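PDB 3TQV: nicotinate-nucleotide pyrophosphorylase from Francisella tularensis subsp. tularensis, which probably catalyses the conversion of quinolinate and phosphoribosyl pyrophosphate into nicotinate ribonucleotide, carbon dioxide and diphosphate, a step in NAD biosynthesis. Local coordinates for residues 9-14 against 161-166; 56-61 against 116-121; 139-144 against 271-276. All blocks are in the same frame, centred on the assembly; numbering follows the deposited sequence.

Contact 1: 9-14 against 161-166. With PO4 (phosphate ion), chain F.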
loop_
_atom_site.group_PDB
_atom_site.type_symbol
_atom_site.label_atom_id
_atom_site.label_comp_id
_atom_site.label_asym_id
_atom_site.label_seq_id
_atom_site.Cartn_x
_atom_site.Cartn_y
_atom_site.Cartn_z
ATOM N N ASP B 9 -22.908 -6.124 -0.828
ATOM C CA ASP B 9 -22.193 -7.106 -1.631
ATOM C C ASP B 9 -20.828 -7.434 -1.041
ATOM O O ASP B 9 -20.050 -6.529 -0.728
ATOM C CB ASP B 9 -21.961 -6.533 -3.029
ATOM C CG ASP B 9 -23.192 -6.605 -3.897
ATOM O OD1 ASP B 9 -24.284 -6.881 -3.348
ATOM O OD2 ASP B 9 -23.068 -6.384 -5.123
ATOM N N GLN B 10 -20.522 -8.723 -0.923
ATOM C CA GLN B 10 -19.221 -9.156 -0.418
ATOM C C GLN B 10 -18.260 -9.617 -1.527
ATOM O O GLN B 10 -18.609 -10.444 -2.369
ATOM C CB GLN B 10 -19.384 -10.251 0.638
ATOM C CG GLN B 10 -20.351 -9.906 1.760
ATOM C CD GLN B 10 -19.978 -8.652 2.517
ATOM O OE1 GLN B 10 -18.924 -8.577 3.141
ATOM N NE2 GLN B 10 -20.854 -7.653 2.471
ATOM N N ILE B 11 -17.039 -9.084 -1.506
ATOM C CA ILE B 11 -16.038 -9.398 -2.520
ATOM C C ILE B 11 -15.327 -10.710 -2.242
ATOM O O ILE B 11 -14.269 -10.734 -1.609
ATOM C CB ILE B 11 -14.971 -8.304 -2.626
ATOM C CG1 ILE B 11 -15.632 -6.917 -2.646
ATOM C CG2 ILE B 11 -14.087 -8.549 -3.846
ATOM C CD1 ILE B 11 -16.824 -6.790 -3.582
ATOM N N ASN B 12 -15.903 -11.795 -2.741
ATOM C CA ASN B 12 -15.343 -13.120 -2.527
ATOM C C ASN B 12 -14.478 -13.609 -3.690
ATOM O O ASN B 12 -14.024 -14.743 -3.712
ATOM C CB ASN B 12 -16.453 -14.109 -2.160
ATOM C CG ASN B 12 -16.925 -13.933 -0.725
ATOM O OD1 ASN B 12 -16.113 -13.804 0.189
ATOM N ND2 ASN B 12 -18.241 -13.912 -0.522
ATOM N N LYS B 13 -14.251 -12.719 -4.645
ATOM C CA LYS B 13 -13.285 -12.937 -5.708
ATOM C C LYS B 13 -13.064 -11.610 -6.419
ATOM O O LYS B 13 -13.991 -10.831 -6.569
ATOM C CB LYS B 13 -13.777 -13.986 -6.703
ATOM C CG LYS B 13 -12.778 -14.252 -7.828
ATOM C CD LYS B 13 -13.462 -14.592 -9.147
ATOM C CE LYS B 13 -12.444 -14.831 -10.258
ATOM N NZ LYS B 13 -11.446 -15.870 -9.880
ATOM N N VAL B 14 -11.834 -11.352 -6.844
ATOM C CA VAL B 14 -11.524 -10.154 -7.614
ATOM C C VAL B 14 -11.739 -10.444 -9.086
ATOM O O VAL B 14 -11.288 -11.471 -9.586
ATOM C CB VAL B 14 -10.064 -9.708 -7.401
ATOM C CG1 VAL B 14 -9.745 -8.440 -8.221
ATOM C CG2 VAL B 14 -9.794 -9.496 -5.918
ATOM N N GLY B 161 -13.019 -10.207 7.846
ATOM C CA GLY B 161 -13.764 -8.966 7.839
ATOM C C GLY B 161 -14.816 -8.945 6.759
ATOM O O GLY B 161 -14.686 -9.644 5.767
ATOM N N PHE B 162 -15.859 -8.146 6.963
ATOM C CA PHE B 162 -16.904 -7.980 5.964
ATOM C C PHE B 162 -16.859 -6.573 5.330
ATOM O O PHE B 162 -16.362 -5.601 5.935
ATOM C CB PHE B 162 -18.296 -8.268 6.555
ATOM C CG PHE B 162 -18.432 -9.634 7.188
ATOM C CD1 PHE B 162 -18.871 -10.721 6.443
ATOM C CD2 PHE B 162 -18.130 -9.828 8.528
ATOM C CE1 PHE B 162 -18.997 -11.989 7.028
ATOM C CE2 PHE B 162 -18.253 -11.075 9.111
ATOM C CZ PHE B 162 -18.694 -12.160 8.360
ATOM N N ASN B 163 -17.401 -6.484 4.114
ATOM C CA ASN B 163 -17.292 -5.296 3.295
ATOM C C ASN B 163 -18.370 -4.249 3.551
ATOM O O ASN B 163 -19.543 -4.466 3.279
ATOM C CB ASN B 163 -17.305 -5.684 1.817
ATOM C CG ASN B 163 -16.144 -6.599 1.433
ATOM O OD1 ASN B 163 -15.029 -6.441 1.925
ATOM N ND2 ASN B 163 -16.405 -7.558 0.549
ATOM N N HIS B 164 -17.952 -3.099 4.070
ATOM C CA HIS B 164 -18.738 -1.874 3.985
ATOM C C HIS B 164 -18.876 -1.576 2.494
ATOM O O HIS B 164 -18.340 -2.308 1.672
ATOM C CB HIS B 164 -17.987 -0.755 4.688
ATOM C CG HIS B 164 -18.753 0.523 4.803
ATOM N ND1 HIS B 164 -19.806 0.683 5.674
ATOM C CD2 HIS B 164 -18.595 1.712 4.184
ATOM C CE1 HIS B 164 -20.276 1.912 5.574
ATOM N NE2 HIS B 164 -19.553 2.559 4.681
ATOM N N ARG B 165 -19.584 -0.518 2.129
ATOM C CA ARG B 165 -19.877 -0.302 0.716
ATOM C C ARG B 165 -18.605 -0.328 -0.140
ATOM O O ARG B 165 -17.546 0.101 0.302
ATOM C CB ARG B 165 -20.639 1.005 0.517
ATOM C CG ARG B 165 -19.940 2.203 1.107
ATOM C CD ARG B 165 -20.604 3.505 0.708
ATOM N NE ARG B 165 -19.758 4.652 1.035
ATOM C CZ ARG B 165 -20.018 5.916 0.700
ATOM N NH1 ARG B 165 -21.116 6.226 0.014
ATOM N NH2 ARG B 165 -19.163 6.869 1.061
ATOM N N ILE B 166 -18.697 -0.836 -1.363
ATOM C CA ILE B 166 -17.541 -0.803 -2.252
ATOM C C ILE B 166 -17.116 0.618 -2.631
ATOM O O ILE B 166 -15.921 0.901 -2.718
ATOM C CB ILE B 166 -17.762 -1.616 -3.551
ATOM C CG1 ILE B 166 -18.235 -3.030 -3.219
ATOM C CG2 ILE B 166 -16.486 -1.612 -4.414
ATOM C CD1 ILE B 166 -17.432 -3.700 -2.104
HETATM P P PO4 F . -16.676 5.100 3.306
HETATM O O1 PO4 F . -17.231 5.159 4.696
HETATM O O2 PO4 F . -15.257 4.606 3.329
HETATM O O3 PO4 F . -17.522 4.187 2.474
HETATM O O4 PO4 F . -16.727 6.471 2.701
#

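Contact 2: 56-61 against 116-121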
loop_
_atom_site.group_PDB
_atom_site.type_symbol
_atom_site.label_atom_id
_atom_site.label_comp_id
_atom_site.label_asym_id
_atom_site.label_seq_id
_atom_site.Cartn_x
_atom_site.Cartn_y
_atom_site.Cartn_z
HETATM N N MSE B 56 0.553 -16.219 8.922
HETATM C CA MSE B 56 -0.097 -15.305 8.004
HETATM C C MSE B 56 -1.381 -15.865 7.442
HETATM O O MSE B 56 -1.570 -17.074 7.403
HETATM C CB MSE B 56 0.855 -14.987 6.858
HETATM C CG MSE B 56 1.276 -16.213 6.077
HETATM SE SE MSE B 56 0.598 -16.204 4.246
HETATM C CE MSE B 56 1.873 -14.994 3.417
ATOM N N ILE B 57 -2.264 -14.960 7.018
ATOM C CA ILE B 57 -3.445 -15.313 6.232
ATOM C C ILE B 57 -3.139 -15.071 4.766
ATOM O O ILE B 57 -2.974 -13.931 4.338
ATOM C CB ILE B 57 -4.681 -14.487 6.625
ATOM C CG1 ILE B 57 -4.988 -14.635 8.121
ATOM C CG2 ILE B 57 -5.883 -14.923 5.804
ATOM C CD1 ILE B 57 -5.352 -16.069 8.546
ATOM N N LEU B 58 -3.046 -16.151 4.005
ATOM C CA LEU B 58 -2.740 -16.078 2.588
ATOM C C LEU B 58 -3.816 -15.370 1.784
ATOM O O LEU B 58 -5.020 -15.580 1.980
ATOM C CB LEU B 58 -2.525 -17.481 2.021
ATOM C CG LEU B 58 -2.401 -17.655 0.494
ATOM C CD1 LEU B 58 -1.326 -16.727 -0.094
ATOM C CD2 LEU B 58 -2.104 -19.119 0.145
ATOM N N CYS B 59 -3.350 -14.530 0.869
ATOM C CA CYS B 59 -4.189 -13.853 -0.107
ATOM C C CYS B 59 -3.307 -13.474 -1.305
ATOM O O CYS B 59 -2.205 -12.944 -1.145
ATOM C CB CYS B 59 -4.851 -12.630 0.522
ATOM S SG CYS B 59 -6.089 -11.838 -0.524
ATOM N N GLY B 60 -3.765 -13.780 -2.510
ATOM C CA GLY B 60 -2.967 -13.477 -3.683
ATOM C C GLY B 60 -2.801 -14.569 -4.724
ATOM O O GLY B 60 -2.237 -14.308 -5.782
ATOM N N GLN B 61 -3.274 -15.780 -4.433
ATOM C CA GLN B 61 -3.286 -16.866 -5.423
ATOM C C GLN B 61 -3.558 -16.399 -6.854
ATOM O O GLN B 61 -2.715 -16.583 -7.738
ATOM C CB GLN B 61 -4.299 -17.943 -5.039
ATOM C CG GLN B 61 -3.721 -19.021 -4.126
ATOM C CD GLN B 61 -4.704 -20.151 -3.844
ATOM O OE1 GLN B 61 -4.429 -21.312 -4.141
ATOM N NE2 GLN B 61 -5.843 -19.814 -3.261
HETATM N N MSE B 116 1.608 -8.146 0.094
HETATM C CA MSE B 116 0.725 -7.037 0.313
HETATM C C MSE B 116 -0.637 -7.525 0.767
HETATM O O MSE B 116 -1.098 -7.192 1.863
HETATM C CB MSE B 116 0.597 -6.249 -0.978
HETATM C CG MSE B 116 -0.144 -4.956 -0.812
HETATM SE SE MSE B 116 -0.842 -4.376 -2.509
HETATM C CE MSE B 116 -2.112 -3.057 -1.843
ATOM N N LEU B 117 -1.267 -8.329 -0.082
ATOM C CA LEU B 117 -2.624 -8.792 0.161
ATOM C C LEU B 117 -2.706 -9.689 1.378
ATOM O O LEU B 117 -3.666 -9.616 2.142
ATOM C CB LEU B 117 -3.174 -9.501 -1.079
ATOM C CG LEU B 117 -3.205 -8.559 -2.291
ATOM C CD1 LEU B 117 -3.534 -9.297 -3.581
ATOM C CD2 LEU B 117 -4.167 -7.399 -2.051
ATOM N N SER B 118 -1.699 -10.530 1.569
ATOM C CA SER B 118 -1.673 -11.380 2.747
ATOM C C SER B 118 -1.457 -10.473 3.936
ATOM O O SER B 118 -1.927 -10.748 5.041
ATOM C CB SER B 118 -0.548 -12.407 2.661
ATOM O OG SER B 118 -0.692 -13.226 1.523
ATOM N N GLY B 119 -0.737 -9.384 3.707
ATOM C CA GLY B 119 -0.547 -8.396 4.744
ATOM C C GLY B 119 -1.903 -7.891 5.194
ATOM O O GLY B 119 -2.280 -8.020 6.368
ATOM N N THR B 120 -2.638 -7.321 4.246
ATOM C CA THR B 120 -3.976 -6.849 4.514
ATOM C C THR B 120 -4.852 -7.898 5.177
ATOM O O THR B 120 -5.548 -7.591 6.143
ATOM C CB THR B 120 -4.657 -6.309 3.258
ATOM O OG1 THR B 120 -4.023 -5.085 2.881
ATOM C CG2 THR B 120 -6.152 -6.031 3.527
ATOM N N ALA B 121 -4.827 -9.131 4.682
ATOM C CA ALA B 121 -5.683 -10.178 5.261
ATOM C C ALA B 121 -5.286 -10.462 6.700
ATOM O O ALA B 121 -6.133 -10.573 7.576
ATOM C CB ALA B 121 -5.644 -11.452 4.431
#

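Contact 3: 139-144 against 271-276. With PO4 (phosphate ion), chain F; PO4 (phosphate ion), chain E.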
loop_
_atom_site.group_PDB
_atom_site.type_symbol
_atom_site.label_atom_id
_atom_site.label_comp_id
_atom_site.label_asym_id
_atom_site.label_seq_id
_atom_site.Cartn_x
_atom_site.Cartn_y
_atom_site.Cartn_z
ATOM N N LEU B 139 -16.029 -4.000 9.813
ATOM C CA LEU B 139 -16.284 -3.442 8.493
ATOM C C LEU B 139 -15.072 -2.670 7.993
ATOM O O LEU B 139 -14.366 -2.039 8.773
ATOM C CB LEU B 139 -17.512 -2.541 8.515
ATOM C CG LEU B 139 -18.840 -3.267 8.716
ATOM C CD1 LEU B 139 -19.970 -2.267 8.805
ATOM C CD2 LEU B 139 -19.093 -4.262 7.594
ATOM N N ASP B 140 -14.817 -2.744 6.693
ATOM C CA ASP B 140 -13.770 -1.937 6.090
ATOM C C ASP B 140 -14.330 -0.585 5.624
ATOM O O ASP B 140 -15.425 -0.195 6.032
ATOM C CB ASP B 140 -13.084 -2.685 4.950
ATOM C CG ASP B 140 -14.057 -3.175 3.888
ATOM O OD1 ASP B 140 -15.173 -2.627 3.729
ATOM O OD2 ASP B 140 -13.673 -4.129 3.192
ATOM N N THR B 141 -13.579 0.119 4.768
ATOM C CA THR B 141 -13.886 1.510 4.400
ATOM C C THR B 141 -13.396 1.748 3.001
ATOM O O THR B 141 -13.016 0.801 2.304
ATOM C CB THR B 141 -13.116 2.502 5.276
ATOM O OG1 THR B 141 -11.766 2.583 4.801
ATOM C CG2 THR B 141 -13.114 2.048 6.748
ATOM N N ARG B 142 -13.372 3.013 2.593
ATOM C CA ARG B 142 -12.799 3.369 1.293
ATOM C C ARG B 142 -11.326 3.815 1.420
ATOM O O ARG B 142 -10.695 4.197 0.420
ATOM C CB ARG B 142 -13.657 4.430 0.575
ATOM C CG ARG B 142 -15.004 3.878 0.046
ATOM C CD ARG B 142 -16.054 4.958 -0.276
ATOM N NE ARG B 142 -15.573 5.983 -1.203
ATOM C CZ ARG B 142 -15.394 7.274 -0.888
ATOM N NH1 ARG B 142 -15.658 7.706 0.335
ATOM N NH2 ARG B 142 -14.960 8.145 -1.799
ATOM N N LYS B 143 -10.773 3.748 2.634
ATOM C CA LYS B 143 -9.373 4.121 2.842
ATOM C C LYS B 143 -8.462 3.003 2.327
ATOM O O LYS B 143 -7.933 2.176 3.078
ATOM C CB LYS B 143 -9.093 4.503 4.298
ATOM C CG LYS B 143 -9.950 5.683 4.816
ATOM C CD LYS B 143 -9.674 5.953 6.291
ATOM C CE LYS B 143 -9.961 7.401 6.695
ATOM N NZ LYS B 143 -11.393 7.691 6.476
ATOM N N THR B 144 -8.283 3.026 1.014
ATOM C CA THR B 144 -7.709 1.946 0.255
ATOM C C THR B 144 -6.478 2.434 -0.536
ATOM O O THR B 144 -6.333 3.641 -0.784
ATOM C CB THR B 144 -8.795 1.476 -0.709
ATOM O OG1 THR B 144 -9.292 0.201 -0.295
ATOM C CG2 THR B 144 -8.288 1.423 -2.138
ATOM N N ALA B 271 -7.878 1.207 9.386
ATOM C CA ALA B 271 -6.490 0.805 9.631
ATOM C C ALA B 271 -6.144 -0.438 8.835
ATOM O O ALA B 271 -4.999 -0.647 8.453
ATOM C CB ALA B 271 -6.231 0.592 11.133
ATOM N N ILE B 272 -7.154 -1.250 8.557
ATOM C CA ILE B 272 -6.911 -2.543 7.930
ATOM C C ILE B 272 -6.595 -2.456 6.439
ATOM O O ILE B 272 -6.191 -3.445 5.846
ATOM C CB ILE B 272 -8.068 -3.526 8.186
ATOM C CG1 ILE B 272 -9.371 -2.976 7.619
ATOM C CG2 ILE B 272 -8.226 -3.786 9.689
ATOM C CD1 ILE B 272 -10.512 -3.968 7.685
ATOM N N THR B 273 -6.748 -1.270 5.850
ATOM C CA THR B 273 -6.467 -1.062 4.425
ATOM C C THR B 273 -5.518 0.099 4.178
ATOM O O THR B 273 -4.669 0.029 3.303
ATOM C CB THR B 273 -7.760 -0.864 3.566
ATOM O OG1 THR B 273 -8.796 -0.241 4.338
ATOM C CG2 THR B 273 -8.257 -2.188 3.037
ATOM N N LYS B 274 -5.712 1.171 4.934
ATOM C CA LYS B 274 -4.838 2.346 5.004
ATOM C C LYS B 274 -3.335 2.043 5.131
ATOM O O LYS B 274 -2.502 2.580 4.394
ATOM C CB LYS B 274 -5.241 3.114 6.260
ATOM C CG LYS B 274 -5.095 4.576 6.178
ATOM C CD LYS B 274 -6.003 5.236 7.198
ATOM C CE LYS B 274 -5.686 4.782 8.593
ATOM N NZ LYS B 274 -6.455 5.644 9.506
ATOM N N HIS B 275 -2.992 1.222 6.115
ATOM C CA HIS B 275 -1.606 0.855 6.359
ATOM C C HIS B 275 -1.350 -0.509 5.741
ATOM O O HIS B 275 -2.291 -1.233 5.428
ATOM C CB HIS B 275 -1.324 0.803 7.864
ATOM C CG HIS B 275 -1.718 2.046 8.598
ATOM N ND1 HIS B 275 -1.621 3.302 8.040
ATOM C CD2 HIS B 275 -2.220 2.226 9.842
ATOM C CE1 HIS B 275 -2.035 4.205 8.912
ATOM N NE2 HIS B 275 -2.406 3.578 10.012
ATOM N N ILE B 276 -0.079 -0.847 5.551
ATOM C CA ILE B 276 0.307 -2.191 5.136
ATOM C C ILE B 276 1.454 -2.728 5.982
ATOM O O ILE B 276 2.513 -2.116 6.068
ATOM C CB ILE B 276 0.762 -2.250 3.678
ATOM C CG1 ILE B 276 -0.275 -1.613 2.740
ATOM C CG2 ILE B 276 0.989 -3.680 3.287
ATOM C CD1 ILE B 276 -1.555 -2.437 2.539
HETATM P P PO4 F . -16.676 5.100 3.306
HETATM O O1 PO4 F . -17.231 5.159 4.696
HETATM O O2 PO4 F . -15.257 4.606 3.329
HETATM O O3 PO4 F . -17.522 4.187 2.474
HETATM O O4 PO4 F . -16.727 6.471 2.701
HETATM P P PO4 E . -10.566 5.449 10.237
HETATM O O1 PO4 E . -10.635 6.096 11.593
HETATM O O2 PO4 E . -9.123 5.207 9.911
HETATM O O3 PO4 E . -11.364 4.173 10.307
HETATM O O4 PO4 E . -11.196 6.326 9.185
HETATM O O HOH W 1 -10.776 -0.301 5.968
#

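Contact 1: 9-14 against 161-166
Q10 and N163 make the one clear hydrogen bond between these two loops. N163 N donates to Q10 OE1 over 2.8 Å, nearly straight at 175°, and arrives in the carbonyl plane on a lone pair. A bend in the Q10 side chain (chi2 -58°) folds its amide back against the 161-166 backbone, and Q10 NE2 bonds T8 O, so both ends of the amide are held. The same OE1 lies in the plane of the F162 ring, at its edge, 3.5 Å from F162 CB.

In the apolar part, I11 CD1 and I166 CD1 meet end to end, 3.5 Å apart, while I11 also leans on K153 of helix 149-159.

Ionic contacts belong to R165, whose side chain leaves the backbone on the side away from 9-14. Its extended chain sets the guanidinium edge against a phosphate ion: R165 NE gives a bond of 2.7 Å to O3 and R165 NH2 one of 3.0 Å to O4. R165 NH1 is taken up by A171 O. The N-terminal segment thus packs on a loop that carries R165, a predicted substrate-binding residue, consistent with the active-site rim of the barrel domain.

Contact 2: 56-61 against 116-121
C59 passes directly over S118, their CA atoms 4.5 Å apart, where the chain leaves the short strand 56-57 and crosses the long helix 100-130 before G60 takes the N-cap position of helix 61-71. S118 carries the polar part of the crossing. Its OG accepts from C59 N at 3.0 Å, with a moderately bent N-H...O angle of 149°. With chi1 at -59° the hydroxyl lies beside its own backbone N and also makes a weak hydrogen bond with I114 O, one turn back in the helix. A buried backbone N-H of the crossing segment is thereby satisfied by a helix side chain. Next to it, S118 CA lies 3.3 Å from I57 O, a strongly bent CA-H...O contact.

The strand and the start of the helix belong to the N-terminal domain of the quinolinate phosphoribosyltransferase fold, an open alpha/beta sandwich. Strand 56-57 pairs antiparallel with 86-87, and helix 100-130 runs on toward the barrel domain.

The apolar contacts lie along the helix surface. A121 CB sits against I57, 3.7 Å from I57 CG2, and also meets C59 CB at 4.2 Å. C59 has its sulfur anti to the backbone N (chi1 -172°), which lays SG alongside L117, 3.8 Å from L117 CB, and the side chain also touches Y154, A155 and C158 of helix 149-159, which links the crossing to the part of the chain beyond helix 100-130. The selenomethionine M56 curls its methyl group back onto the helix, M56 CE lying 3.6 Å from S118 CB. At the other end L117 CD1 approaches the bare G60 CA.

Contact 3: 139-144 against 271-276
T273 bonds the carbonyl of K143 from an uncommon direction: T273 OG1 gives its hydrogen to K143 O over 2.9 Å from above the carbonyl plane, 45° out of it. K143 is the centre of an inverse gamma turn that presents this oxygen to helix 271-274. T273 OG1 accepts in turn from a water at 2.6 Å, and that water also bonds T141 OG1. Within the loop T141 OG1 takes K143 N at 2.7 Å, an ST turn, so the two threonines and the water tie the turn to the helix.

The two lysines run out alongside each other, K143 CD to K274 CD 3.8 Å, toward a phosphate ion. K274 NZ bonds its O2 at 2.7 Å and K143 NZ comes close to its O4; the anion probably offsets the like charges, and G270 N bonds it too. R142 holds another phosphate ion, the one also bound by R165, through its backbone N and NH1, with NH2 in a salt bridge to D30 of the second subunit. T141, R142, K143 and A271 are predicted to bind substrate, and both phosphates probably come from the crystallisation liquor.

At the strand end of the loop, I272 CD1 lies 4.0 Å from D140 CB. I272 also packs on V123, T124 and L127 of helix 100-130, T273 touches Q152 of helix 149-159, and one segment leaves strand 137-139 at L139 while the other follows strand 266-268, its neighbour in the parallel sheet.

From the N terminus, the arm at 9-14 opens first and waits until 161-166 to close contact 1. Inside that long loop, contact 2 opens at 56-61 and closes at 116-121 on helix 100-130, wholly nested. Residues 139-144 then begin contact 3 while contact 1 is still open, so these two cross; contact 3 closes only at 271-276, after most of the barrel has been built. Contacts 1 and 3 share a phosphate, and D140 also makes a weak hydrogen bond with H164 N. Contacts 2 and 3, in series, meet where T120 packs on I272 and I276, joining the N-terminal domain to the barrel.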